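Local coordinates for protein 2-keto-3-deoxygluconate kinase (PDB 2AFB) that probably phosphorylates 2-keto-3-deoxygluconate with ATP, as a sugar kinase of the pfkB family within the ribokinase clan, at residues 60-74 with 85-97. Sequence-based numbering, arbitrary orientation.
Sequences DAYFVTKLPNNPLGD and VKTDYIARGGNRI. With NI (nickel (II) ion), chain E.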
ATOM      1  N   ASP A  60      30.295   0.481 -19.339  1.00 29.52           N
ATOM      2  CA  ASP A  60      29.761   1.806 -19.671  1.00 28.26           C
ATOM      3  C   ASP A  60      28.696   1.628 -20.720  1.00 25.90           C
ATOM      4  O   ASP A  60      28.957   1.649 -21.907  1.00 28.96           O
ATOM      5  CB  ASP A  60      30.844   2.733 -20.177  1.00 29.52           C
ATOM      6  CG  ASP A  60      31.841   3.096 -19.101  1.00 30.10           C
ATOM      7  OD1 ASP A  60      31.531   2.988 -17.888  1.00 23.28           O
ATOM      8  OD2 ASP A  60      32.940   3.487 -19.496  1.00 34.15           O
ATOM      9  N   ALA A  61      27.493   1.444 -20.247  1.00 24.00           N
ATOM     10  CA  ALA A  61      26.354   1.146 -21.080  1.00 23.62           C
ATOM     11  C   ALA A  61      25.621   2.430 -21.396  1.00 24.34           C
ATOM     12  O   ALA A  61      25.262   3.175 -20.490  1.00 24.64           O
ATOM     13  CB  ALA A  61      25.455   0.174 -20.377  1.00 23.05           C
ATOM     14  N   TYR A  62      25.432   2.703 -22.676  1.00 24.39           N
ATOM     15  CA  TYR A  62      24.610   3.857 -23.085  1.00 26.96           C
ATOM     16  C   TYR A  62      23.388   3.316 -23.778  1.00 27.07           C
ATOM     17  O   TYR A  62      23.491   2.410 -24.602  1.00 27.30           O
ATOM     18  CB  TYR A  62      25.337   4.764 -24.059  1.00 26.46           C
ATOM     19  CG  TYR A  62      26.582   5.391 -23.528  1.00 24.72           C
ATOM     20  CD1 TYR A  62      27.736   4.652 -23.354  1.00 28.31           C
ATOM     21  CD2 TYR A  62      26.625   6.760 -23.240  1.00 26.90           C
ATOM     22  CE1 TYR A  62      28.906   5.253 -22.859  1.00 22.45           C
ATOM     23  CE2 TYR A  62      27.790   7.367 -22.768  1.00 24.69           C
ATOM     24  CZ  TYR A  62      28.922   6.597 -22.582  1.00 30.77           C
ATOM     25  OH  TYR A  62      30.079   7.189 -22.115  1.00 33.44           O
ATOM     26  N   PHE A  63      22.237   3.883 -23.460  1.00 27.31           N
ATOM     27  CA  PHE A  63      21.021   3.524 -24.158  1.00 28.10           C
ATOM     28  C   PHE A  63      20.626   4.697 -25.041  1.00 26.01           C
ATOM     29  O   PHE A  63      20.537   5.837 -24.584  1.00 27.17           O
ATOM     30  CB  PHE A  63      19.901   3.231 -23.169  1.00 25.83           C
ATOM     31  CG  PHE A  63      18.592   2.894 -23.812  1.00 24.77           C
ATOM     32  CD1 PHE A  63      18.501   1.827 -24.660  1.00 29.16           C
ATOM     33  CD2 PHE A  63      17.429   3.615 -23.510  1.00 20.74           C
ATOM     34  CE1 PHE A  63      17.308   1.481 -25.249  1.00 25.77           C
ATOM     35  CE2 PHE A  63      16.236   3.270 -24.075  1.00 24.07           C
ATOM     36  CZ  PHE A  63      16.168   2.179 -24.951  1.00 28.75           C
ATOM     37  N   VAL A  64      20.375   4.395 -26.307  1.00 26.51           N
ATOM     38  CA  VAL A  64      20.018   5.406 -27.270  1.00 27.03           C
ATOM     39  C   VAL A  64      18.524   5.290 -27.576  1.00 24.98           C
ATOM     40  O   VAL A  64      18.051   4.232 -27.938  1.00 23.44           O
ATOM     41  CB  VAL A  64      20.814   5.221 -28.552  1.00 27.94           C
ATOM     42  CG1 VAL A  64      20.441   6.323 -29.576  1.00 26.23           C
ATOM     43  CG2 VAL A  64      22.279   5.202 -28.227  1.00 29.42           C
ATOM     44  N   THR A  65      17.808   6.396 -27.445  1.00 28.88           N
ATOM     45  CA  THR A  65      16.380   6.435 -27.704  1.00 27.95           C
ATOM     46  C   THR A  65      15.936   7.904 -27.816  1.00 28.48           C
ATOM     47  O   THR A  65      16.766   8.814 -27.843  1.00 26.22           O
ATOM     48  CB  THR A  65      15.553   5.667 -26.629  1.00 28.27           C
ATOM     49  OG1 THR A  65      14.267   5.369 -27.162  1.00 24.33           O
ATOM     50  CG2 THR A  65      15.369   6.452 -25.318  1.00 27.00           C
ATOM     51  N   LYS A  66      14.626   8.100 -27.951  1.00 27.53           N
ATOM     52  CA  LYS A  66      13.989   9.407 -27.888  1.00 25.44           C
ATOM     53  C   LYS A  66      12.876   9.299 -26.850  1.00 27.32           C
ATOM     54  O   LYS A  66      12.135   8.295 -26.802  1.00 28.52           O
ATOM     55  CB  LYS A  66      13.431   9.839 -29.288  1.00 28.14           C
ATOM     56  CG  LYS A  66      13.090  11.292 -29.362  1.00 20.11           C
ATOM     57  CD  LYS A  66      12.531  11.688 -30.685  1.00 27.08           C
ATOM     58  CE  LYS A  66      12.530  13.230 -30.877  1.00 26.03           C
ATOM     59  NZ  LYS A  66      11.975  13.611 -32.249  1.00 23.89           N
ATOM     60  N   LEU A  67      12.814  10.303 -25.977  1.00 27.19           N
ATOM     61  CA  LEU A  67      11.746  10.435 -25.007  1.00 26.60           C
ATOM     62  C   LEU A  67      11.185  11.827 -25.033  1.00 24.78           C
ATOM     63  O   LEU A  67      11.919  12.766 -25.349  1.00 22.49           O
ATOM     64  CB  LEU A  67      12.276  10.171 -23.595  1.00 25.32           C
ATOM     65  CG  LEU A  67      12.716   8.723 -23.382  1.00 27.01           C
ATOM     66  CD1 LEU A  67      13.455   8.574 -22.099  1.00 25.35           C
ATOM     67  CD2 LEU A  67      11.497   7.819 -23.416  1.00 28.70           C
ATOM     68  N   PRO A  68       9.909  11.979 -24.637  1.00 25.41           N
ATOM     69  CA  PRO A  68       9.307  13.304 -24.639  1.00 28.63           C
ATOM     70  C   PRO A  68       9.860  14.099 -23.483  1.00 26.80           C
ATOM     71  O   PRO A  68      10.216  13.519 -22.494  1.00 25.57           O
ATOM     72  CB  PRO A  68       7.823  13.019 -24.388  1.00 28.47           C
ATOM     73  CG  PRO A  68       7.831  11.764 -23.595  1.00 27.93           C
ATOM     74  CD  PRO A  68       8.958  10.955 -24.162  1.00 25.80           C
ATOM     75  N   ASN A  69       9.920  15.406 -23.616  1.00 26.20           N
ATOM     76  CA  ASN A  69      10.100  16.272 -22.463  1.00 27.55           C
ATOM     77  C   ASN A  69       8.823  16.408 -21.660  1.00 29.52           C
ATOM     78  O   ASN A  69       8.100  17.378 -21.806  1.00 30.93           O
ATOM     79  CB  ASN A  69      10.579  17.658 -22.892  1.00 30.47           C
ATOM     80  CG  ASN A  69      11.998  17.646 -23.385  1.00 34.49           C
ATOM     81  OD1 ASN A  69      12.906  17.187 -22.679  1.00 36.38           O
ATOM     82  ND2 ASN A  69      12.204  18.147 -24.585  1.00 25.01           N
ATOM     83  N   ASN A  70       8.527  15.407 -20.843  1.00 28.37           N
ATOM     84  CA  ASN A  70       7.459  15.496 -19.899  1.00 26.44           C
ATOM     85  C   ASN A  70       7.939  14.651 -18.734  1.00 26.91           C
ATOM     86  O   ASN A  70       8.966  14.008 -18.842  1.00 25.00           O
ATOM     87  CB  ASN A  70       6.101  15.102 -20.553  1.00 25.97           C
ATOM     88  CG  ASN A  70       5.942  13.577 -20.848  1.00 29.29           C
ATOM     89  OD1 ASN A  70       6.594  12.759 -20.234  1.00 25.67           O
ATOM     90  ND2 ASN A  70       5.018  13.219 -21.774  1.00 18.22           N
ATOM     91  N   PRO A  71       7.234  14.692 -17.600  1.00 27.52           N
ATOM     92  CA  PRO A  71       7.675  13.932 -16.442  1.00 26.97           C
ATOM     93  C   PRO A  71       7.835  12.433 -16.651  1.00 26.56           C
ATOM     94  O   PRO A  71       8.628  11.825 -15.949  1.00 25.00           O
ATOM     95  CB  PRO A  71       6.565  14.176 -15.438  1.00 23.16           C
ATOM     96  CG  PRO A  71       5.996  15.485 -15.806  1.00 25.38           C
ATOM     97  CD  PRO A  71       6.025  15.488 -17.287  1.00 27.31           C
ATOM     98  N   LEU A  72       7.087  11.820 -17.563  1.00 25.58           N
ATOM     99  CA  LEU A  72       7.265  10.384 -17.807  1.00 24.72           C
ATOM    100  C   LEU A  72       8.580  10.104 -18.515  1.00 24.89           C
ATOM    101  O   LEU A  72       9.312   9.201 -18.143  1.00 24.09           O
ATOM    102  CB  LEU A  72       6.071   9.794 -18.562  1.00 28.03           C
ATOM    103  CG  LEU A  72       4.839   9.861 -17.624  1.00 32.84           C
ATOM    104  CD1 LEU A  72       3.595  10.090 -18.371  1.00 35.99           C
ATOM    105  CD2 LEU A  72       4.744   8.651 -16.697  1.00 31.33           C
ATOM    106  N   GLY A  73       8.912  10.911 -19.501  1.00 26.95           N
ATOM    107  CA  GLY A  73      10.254  10.846 -20.104  1.00 26.01           C
ATOM    108  C   GLY A  73      11.391  11.114 -19.118  1.00 25.13           C
ATOM    109  O   GLY A  73      12.441  10.426 -19.143  1.00 22.45           O
ATOM    110  N   ASP A  74      11.217  12.119 -18.259  1.00 23.71           N
ATOM    111  CA  ASP A  74      12.210  12.388 -17.176  1.00 23.21           C
ATOM    112  C   ASP A  74      12.386  11.129 -16.228  1.00 25.30           C
ATOM    113  O   ASP A  74      13.501  10.735 -15.840  1.00 24.44           O
ATOM    114  CB  ASP A  74      11.734  13.548 -16.317  1.00 26.78           C
ATOM    115  CG  ASP A  74      11.717  14.918 -17.045  1.00 24.52           C
ATOM    116  OD1 ASP A  74      12.266  15.063 -18.166  1.00 27.54           O
ATOM    117  OD2 ASP A  74      11.149  15.883 -16.446  1.00 30.70           O
ATOM    118  N   VAL A  85      22.911   3.205 -16.191  1.00 23.54           N
ATOM    119  CA  VAL A  85      22.934   3.381 -17.630  1.00 25.32           C
ATOM    120  C   VAL A  85      23.172   4.853 -17.904  1.00 26.07           C
ATOM    121  O   VAL A  85      22.605   5.692 -17.234  1.00 29.04           O
ATOM    122  CB  VAL A  85      21.620   2.917 -18.295  1.00 25.00           C
ATOM    123  CG1 VAL A  85      21.623   3.232 -19.789  1.00 25.25           C
ATOM    124  CG2 VAL A  85      21.432   1.484 -18.077  1.00 27.92           C
ATOM    125  N   LYS A  86      24.053   5.157 -18.842  1.00 24.12           N
ATOM    126  CA  LYS A  86      24.343   6.550 -19.239  1.00 28.58           C
ATOM    127  C   LYS A  86      23.324   7.038 -20.287  1.00 29.57           C
ATOM    128  O   LYS A  86      22.994   6.319 -21.212  1.00 31.17           O
ATOM    129  CB  LYS A  86      25.786   6.676 -19.734  1.00 32.21           C
ATOM    130  CG  LYS A  86      26.777   5.912 -18.845  1.00 33.78           C
ATOM    131  CD  LYS A  86      28.165   6.469 -18.897  1.00 50.29           C
ATOM    132  CE  LYS A  86      29.126   5.707 -17.982  1.00 47.33           C
ATOM    133  NZ  LYS A  86      28.728   5.812 -16.569  1.00 46.67           N
ATOM    134  N   THR A  87      22.813   8.253 -20.109  1.00 31.31           N
ATOM    135  CA  THR A  87      21.641   8.735 -20.862  1.00 28.53           C
ATOM    136  C   THR A  87      22.024   9.850 -21.813  1.00 28.78           C
ATOM    137  O   THR A  87      21.170  10.557 -22.346  1.00 29.24           O
ATOM    138  CB  THR A  87      20.530   9.211 -19.914  1.00 29.53           C
ATOM    139  OG1 THR A  87      21.084  10.038 -18.899  1.00 27.68           O
ATOM    140  CG2 THR A  87      19.822   8.021 -19.236  1.00 32.70           C
ATOM    141  N   ASP A  88      23.319   9.966 -22.054  1.00 27.93           N
ATOM    142  CA  ASP A  88      23.882  11.055 -22.851  1.00 30.03           C
ATOM    143  C   ASP A  88      23.284  11.132 -24.220  1.00 29.26           C
ATOM    144  O   ASP A  88      23.186  12.201 -24.754  1.00 29.70           O
ATOM    145  CB  ASP A  88      25.405  10.879 -23.047  1.00 33.26           C
ATOM    146  CG  ASP A  88      26.168  10.810 -21.727  1.00 38.90           C
ATOM    147  OD1 ASP A  88      25.658  10.223 -20.729  1.00 43.91           O
ATOM    148  OD2 ASP A  88      27.285  11.339 -21.694  1.00 51.42           O
ATOM    149  N   TYR A  89      22.948   9.993 -24.819  1.00 27.53           N
ATOM    150  CA  TYR A  89      22.491   9.981 -26.205  1.00 26.34           C
ATOM    151  C   TYR A  89      20.970   9.834 -26.332  1.00 26.47           C
ATOM    152  O   TYR A  89      20.434   9.474 -27.382  1.00 28.54           O
ATOM    153  CB  TYR A  89      23.196   8.885 -26.982  1.00 28.21           C
ATOM    154  CG  TYR A  89      24.711   8.903 -26.874  1.00 29.94           C
ATOM    155  CD1 TYR A  89      25.455  10.043 -27.172  1.00 35.17           C
ATOM    156  CD2 TYR A  89      25.404   7.742 -26.525  1.00 30.76           C
ATOM    157  CE1 TYR A  89      26.865  10.023 -27.084  1.00 30.91           C
ATOM    158  CE2 TYR A  89      26.761   7.716 -26.419  1.00 30.80           C
ATOM    159  CZ  TYR A  89      27.499   8.852 -26.701  1.00 31.10           C
ATOM    160  OH  TYR A  89      28.864   8.776 -26.604  1.00 33.44           O
ATOM    161  N   ILE A  90      20.250  10.097 -25.253  1.00 27.87           N
ATOM    162  CA  ILE A  90      18.822  10.115 -25.366  1.00 27.42           C
ATOM    163  C   ILE A  90      18.395  11.442 -25.983  1.00 26.11           C
ATOM    164  O   ILE A  90      18.598  12.508 -25.411  1.00 26.07           O
ATOM    165  CB  ILE A  90      18.171   9.885 -24.038  1.00 28.00           C
ATOM    166  CG1 ILE A  90      18.534   8.455 -23.574  1.00 30.25           C
ATOM    167  CG2 ILE A  90      16.658  10.118 -24.174  1.00 31.37           C
ATOM    168  CD1 ILE A  90      17.902   8.062 -22.326  1.00 30.15           C
ATOM    169  N   ALA A  91      17.799  11.358 -27.168  1.00 27.90           N
ATOM    170  CA  ALA A  91      17.175  12.526 -27.800  1.00 26.39           C
ATOM    171  C   ALA A  91      15.894  12.860 -27.075  1.00 24.70           C
ATOM    172  O   ALA A  91      15.233  11.959 -26.570  1.00 26.26           O
ATOM    173  CB  ALA A  91      16.925  12.240 -29.270  1.00 29.68           C
ATOM    174  N   ARG A  92      15.560  14.146 -26.972  1.00 26.15           N
ATOM    175  CA  ARG A  92      14.326  14.591 -26.322  1.00 28.11           C
ATOM    176  C   ARG A  92      13.394  15.351 -27.281  1.00 30.66           C
ATOM    177  O   ARG A  92      13.835  16.202 -28.082  1.00 32.42           O
ATOM    178  CB  ARG A  92      14.646  15.454 -25.091  1.00 29.36           C
ATOM    179  CG  ARG A  92      15.631  14.837 -24.097  1.00 30.76           C
ATOM    180  CD  ARG A  92      15.179  13.468 -23.514  1.00 34.01           C
ATOM    181  NE  ARG A  92      13.938  13.590 -22.781  1.00 33.53           N
ATOM    182  CZ  ARG A  92      13.818  13.789 -21.473  1.00 34.78           C
ATOM    183  NH1 ARG A  92      14.874  13.809 -20.675  1.00 38.30           N
ATOM    184  NH2 ARG A  92      12.602  13.930 -20.941  1.00 36.32           N
ATOM    185  N   GLY A  93      12.113  15.035 -27.239  1.00 27.64           N
ATOM    186  CA  GLY A  93      11.192  15.614 -28.186  1.00 25.85           C
ATOM    187  C   GLY A  93      10.022  14.693 -28.391  1.00 28.46           C
ATOM    188  O   GLY A  93       9.926  13.653 -27.770  1.00 26.66           O
ATOM    189  N   GLY A  94       9.120  15.088 -29.275  1.00 28.95           N
ATOM    190  CA  GLY A  94       7.889  14.337 -29.523  1.00 30.06           C
ATOM    191  C   GLY A  94       6.837  14.545 -28.446  1.00 30.65           C
ATOM    192  O   GLY A  94       7.047  15.298 -27.487  1.00 29.58           O
ATOM    193  N   ASN A  95       5.771  13.752 -28.551  1.00 30.92           N
ATOM    194  CA  ASN A  95       4.524  13.996 -27.846  1.00 32.76           C
ATOM    195  C   ASN A  95       4.187  13.168 -26.650  1.00 30.38           C
ATOM    196  O   ASN A  95       3.533  13.659 -25.746  1.00 35.57           O
ATOM    197  CB  ASN A  95       3.386  13.923 -28.868  1.00 31.48           C
ATOM    198  CG  ASN A  95       3.530  14.976 -29.888  1.00 38.58           C
ATOM    199  OD1 ASN A  95       3.800  16.131 -29.544  1.00 36.83           O
ATOM    200  ND2 ASN A  95       3.490  14.585 -31.156  1.00 42.01           N
ATOM    201  N   ARG A  96       4.605  11.910 -26.639  1.00 29.57           N
ATOM    202  CA  ARG A  96       4.278  10.995 -25.563  1.00 26.64           C
ATOM    203  C   ARG A  96       5.355   9.920 -25.441  1.00 27.75           C
ATOM    204  O   ARG A  96       6.119   9.669 -26.385  1.00 26.59           O
ATOM    205  CB  ARG A  96       2.933  10.291 -25.800  1.00 26.64           C
ATOM    206  CG  ARG A  96       2.932   9.232 -26.922  1.00 21.76           C
ATOM    207  CD  ARG A  96       1.516   8.803 -27.289  1.00 28.10           C
ATOM    208  NE  ARG A  96       0.869   8.060 -26.209  1.00 27.91           N
ATOM    209  CZ  ARG A  96       1.014   6.758 -26.004  1.00 26.74           C
ATOM    210  NH1 ARG A  96       1.757   5.999 -26.819  1.00 28.55           N
ATOM    211  NH2 ARG A  96       0.400   6.197 -24.993  1.00 29.72           N
ATOM    212  N   ILE A  97       5.382   9.311 -24.270  1.00 22.94           N
ATOM    213  CA  ILE A  97       6.065   8.045 -24.030  1.00 25.19           C
ATOM    214  C   ILE A  97       5.136   6.892 -24.314  1.00 23.07           C
ATOM    215  O   ILE A  97       3.935   6.982 -24.121  1.00 25.12           O
ATOM    216  CB  ILE A  97       6.613   7.926 -22.607  1.00 24.48           C
ATOM    217  CG1 ILE A  97       7.749   6.889 -22.551  1.00 24.62           C
ATOM    218  CG2 ILE A  97       5.510   7.587 -21.589  1.00 29.10           C
ATOM    219  CD1 ILE A  97       8.402   6.701 -21.152  1.00 28.29           C
TER
HETATM  220 NI    NI E 342      33.911   4.959 -18.309  1.00 42.83          NI
HETATM  221  O   HOH W   1      22.648   7.283 -23.865  1.00 23.78           O
HETATM  222  O   HOH W   2       3.359  10.803 -22.311  1.00 20.55           O
HETATM  223  O   HOH W   3       3.551  15.303 -23.010  1.00 37.95           O
HETATM  224  O   HOH W   4      35.295   6.152 -20.045  1.00 30.19           O
HETATM  225  O   HOH W   5      32.453   6.298 -16.889  1.00 29.67           O
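The guanidinium group of Arg92 reaches back over the end of strand 60-67, where its NH2 donates to two acceptors close to its own plane: Pro68 O at 2.9 Å, nearly straight at 170°, and Asp74 OD1 at 3.0 Å, a salt bridge that meets the carboxylate on its anti side. Successive bends at chi2 (-58°) and chi3 (-61°) fold the chain back for this, and NE adds a weak bond to Leu67 O. Asn69 OD1 sits over one face of the group without bonding to it. Leu67 O is better served by Gly93 N, at 3.0 Å. Upstream, Ala91 N gives to Thr65 O and Ala91 O takes Leu67 N, a parallel ladder. This is the beta-alpha-beta unit of strand 60-67, helix 71-82 and strand 90-92, at one edge of the large central sheet of the ribokinase-type fold. Asn70 caps the connecting helix, its OD1 taking Gly73 N, while its ND2 donates to two waters, one also accepting from Ile97 N, the other donating to Asn95 O.

Between this ladder and the single bridge of Tyr62 with Lys86, the chain turns at 87-90 and a water spans the gap: it donates to Phe63 O and Lys86 O and accepts from Tyr89 N. Lys86 N bonds Ala61 O at 2.8 Å, whereas the return bond from Phe63 N to Lys86 O is weak. Lys86 CB lies over one face of the Tyr62 ring, 3.9 Å from its centroid; Tyr89, slid well aside with centroids 5.0 Å apart, lies toward the other, and its OH is hydrogen-bonded to Lys14 NZ. Asp60 OD2 binds nickel at 2.1 Å together with two waters and ND1 of His12, from the N-terminal histidine tag; His10 NE2 of the same tag is hydrogen-bonded to OD1. Lys86 NZ stays 4.2 Å from Asp60 OD1, beyond salt-bridge range.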